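Local coordinates for protein nuclear RNA export factor 2 (Drosophila melanogaster, PDB 6MRK) that acts in a complex with Piwi and Nxt1 as an effector of cotranscriptional transposon silencing in the ovary, and may also take part in mRNA export, at residues E27-R32 with L102-H107. Numbering follows the deposited sequence.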
loop_
_atom_site.group_PDB
_atom_site.type_symbol
_atom_site.label_atom_id
_atom_site.label_comp_id
_atom_site.label_asym_id
_atom_site.label_seq_id
_atom_site.Cartn_x
_atom_site.Cartn_y
_atom_site.Cartn_z
ATOM N N GLU A 27 15.538 -8.376 3.036
ATOM C CA GLU A 27 15.582 -9.367 4.152
ATOM C C GLU A 27 16.794 -9.113 5.050
ATOM O O GLU A 27 16.584 -8.767 6.237
ATOM C CB GLU A 27 15.547 -10.806 3.614
ATOM C CG GLU A 27 14.159 -11.198 3.119
ATOM C CD GLU A 27 13.804 -12.672 3.045
ATOM O OE1 GLU A 27 14.721 -13.516 3.139
ATOM O OE2 GLU A 27 12.597 -12.970 2.884
ATOM N N ASN A 28 18.005 -9.289 4.523
ATOM C CA ASN A 28 19.247 -9.134 5.324
ATOM C C ASN A 28 19.590 -7.641 5.387
ATOM O O ASN A 28 19.909 -7.052 4.333
ATOM C CB ASN A 28 20.379 -10.016 4.795
ATOM C CG ASN A 28 21.605 -9.996 5.680
ATOM O OD1 ASN A 28 21.746 -9.127 6.533
ATOM N ND2 ASN A 28 22.498 -10.947 5.472
ATOM N N ASP A 29 19.519 -7.062 6.590
ATOM C CA ASP A 29 19.679 -5.601 6.844
ATOM C C ASP A 29 21.131 -5.171 6.602
ATOM O O ASP A 29 21.342 -3.976 6.380
ATOM C CB ASP A 29 19.196 -5.202 8.247
ATOM C CG ASP A 29 19.758 -6.016 9.404
ATOM O OD1 ASP A 29 20.097 -7.200 9.189
ATOM O OD2 ASP A 29 19.835 -5.460 10.522
ATOM N N GLU A 30 22.076 -6.114 6.637
ATOM C CA GLU A 30 23.522 -5.888 6.360
ATOM C C GLU A 30 23.752 -5.429 4.913
ATOM O O GLU A 30 24.662 -4.614 4.707
ATOM C CB GLU A 30 24.333 -7.164 6.604
ATOM C CG GLU A 30 25.035 -7.217 7.951
ATOM C CD GLU A 30 26.134 -8.268 7.992
ATOM O OE1 GLU A 30 25.818 -9.459 8.269
ATOM O OE2 GLU A 30 27.301 -7.902 7.700
ATOM N N PHE A 31 23.005 -5.963 3.945
ATOM C CA PHE A 31 23.192 -5.680 2.494
ATOM C C PHE A 31 21.975 -4.911 1.963
ATOM O O PHE A 31 21.759 -4.827 0.737
ATOM C CB PHE A 31 23.494 -6.983 1.742
ATOM C CG PHE A 31 24.607 -7.781 2.379
ATOM C CD1 PHE A 31 25.901 -7.275 2.439
ATOM C CD2 PHE A 31 24.351 -9.007 2.984
ATOM C CE1 PHE A 31 26.917 -7.987 3.063
ATOM C CE2 PHE A 31 25.370 -9.719 3.600
ATOM C CZ PHE A 31 26.650 -9.207 3.641
ATOM N N ARG A 32 21.224 -4.299 2.872
ATOM C CA ARG A 32 19.942 -3.642 2.545
ATOM C C ARG A 32 20.189 -2.271 1.915
ATOM O O ARG A 32 19.282 -1.766 1.237
ATOM C CB ARG A 32 19.099 -3.509 3.803
ATOM C CG ARG A 32 17.699 -3.018 3.503
ATOM C CD ARG A 32 16.978 -2.857 4.803
ATOM N NE ARG A 32 16.650 -4.149 5.378
ATOM C CZ ARG A 32 16.263 -4.301 6.626
ATOM N NH1 ARG A 32 16.175 -3.232 7.390
ATOM N NH2 ARG A 32 15.976 -5.496 7.109
ATOM N N LEU A 102 15.357 -0.427 10.185
ATOM C CA LEU A 102 14.277 -1.401 10.444
ATOM C C LEU A 102 14.935 -2.727 10.789
ATOM O O LEU A 102 16.109 -2.961 10.503
ATOM C CB LEU A 102 13.363 -1.489 9.224
ATOM C CG LEU A 102 12.676 -0.181 8.841
ATOM C CD1 LEU A 102 11.836 -0.377 7.593
ATOM C CD2 LEU A 102 11.817 0.343 9.982
ATOM N N PRO A 103 14.229 -3.603 11.518
ATOM C CA PRO A 103 14.793 -4.899 11.870
ATOM C C PRO A 103 15.026 -5.801 10.659
ATOM O O PRO A 103 14.493 -5.574 9.611
ATOM C CB PRO A 103 13.740 -5.533 12.790
ATOM C CG PRO A 103 12.468 -4.766 12.494
ATOM C CD PRO A 103 12.904 -3.366 12.114
ATOM N N ARG A 104 15.819 -6.832 10.882
ATOM C CA ARG A 104 16.007 -7.939 9.929
ATOM C C ARG A 104 14.701 -8.720 9.840
ATOM O O ARG A 104 14.026 -8.872 10.882
ATOM C CB ARG A 104 17.131 -8.852 10.408
ATOM C CG ARG A 104 17.776 -9.601 9.262
ATOM C CD ARG A 104 18.914 -10.446 9.744
ATOM N NE ARG A 104 19.203 -11.422 8.712
ATOM C CZ ARG A 104 20.274 -12.200 8.682
ATOM N NH1 ARG A 104 21.178 -12.132 9.646
ATOM N NH2 ARG A 104 20.438 -13.048 7.683
ATOM N N VAL A 105 14.370 -9.202 8.645
ATOM C CA VAL A 105 13.147 -10.023 8.421
ATOM C C VAL A 105 13.533 -11.245 7.590
ATOM O O VAL A 105 14.670 -11.304 7.124
ATOM C CB VAL A 105 12.021 -9.203 7.755
ATOM C CG1 VAL A 105 11.624 -7.992 8.586
ATOM C CG2 VAL A 105 12.384 -8.781 6.337
ATOM N N THR A 106 12.609 -12.194 7.513
ATOM C CA THR A 106 12.511 -13.304 6.538
ATOM C C THR A 106 11.036 -13.339 6.114
ATOM O O THR A 106 10.190 -13.586 6.979
ATOM C CB THR A 106 12.974 -14.622 7.178
ATOM O OG1 THR A 106 14.377 -14.525 7.431
ATOM C CG2 THR A 106 12.734 -15.847 6.331
ATOM N N HIS A 107 10.724 -13.050 4.854
ATOM C CA HIS A 107 9.341 -13.145 4.325
ATOM C C HIS A 107 8.977 -14.619 4.128
ATOM O O HIS A 107 9.841 -15.392 3.695
ATOM C CB HIS A 107 9.202 -12.359 3.016
ATOM C CG HIS A 107 9.625 -10.938 3.102
ATOM N ND1 HIS A 107 10.952 -10.577 3.126
ATOM C CD2 HIS A 107 8.905 -9.794 3.119
ATOM C CE1 HIS A 107 11.041 -9.264 3.179
ATOM N NE2 HIS A 107 9.794 -8.750 3.170
#
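With CG anti to its own carbonyl carbon (chi1 -74°) and the chain extended beyond, E27 carries its carboxylate along the strand to H107, whose CG is likewise anti to the carbonyl carbon and whose turn about chi2 directs ND1 at the oxygen. One oxygen takes both bonds: E27 OE2 accepts from H107 ND1 at 2.9 Å and from the backbone H107 N at 2.7 Å. The carboxylate and imidazole planes are nearly coplanar, 6° apart; H107 ND1 donates to the anti lone pair of E27 OE2, in the ring plane, whereas the backbone N-H comes from above the carboxylate plane. Glutamate suits this place because its side chain reaches H107, two residues beyond V105, while E27 O weakly accepts from V105 N (3.3 Å). The buried imidazole is thereby fixed in rotation, and the nearby carboxylate would probably favour the protonated imidazole.

R32 grips the start of the other segment. Its chain bends at chi3, presenting the guanidinium edge to two successive carbonyls: NH1 bonds L102 O at 3.1 Å and NH2 bonds P103 O at 2.9 Å. Further bonds from NE to F26 O and from NH1 to L99 O show why a multi-donor arginine fits here, and D29 CB lies over one guanidinium face.

On the outer side, the extended R104 lays its guanidinium against the N28 amide, stacked at 11°, with N28 ND2 3.7 Å from R104 NH2. The N28 OD1 closes an Asx turn by accepting from E30 N. D29 OD1 lies 4.3 Å from R104 NE, near in charge, but no N-H points at it.

The contact thus ties the loop following helix 12-27 to the beginning of strand 104-119 in the NTF2-like domain, where strand 123-135 flanks T106, and V105 packs on F26 of helix 12-27, Y69 of helix 59-70 and L132 of strand 123-135.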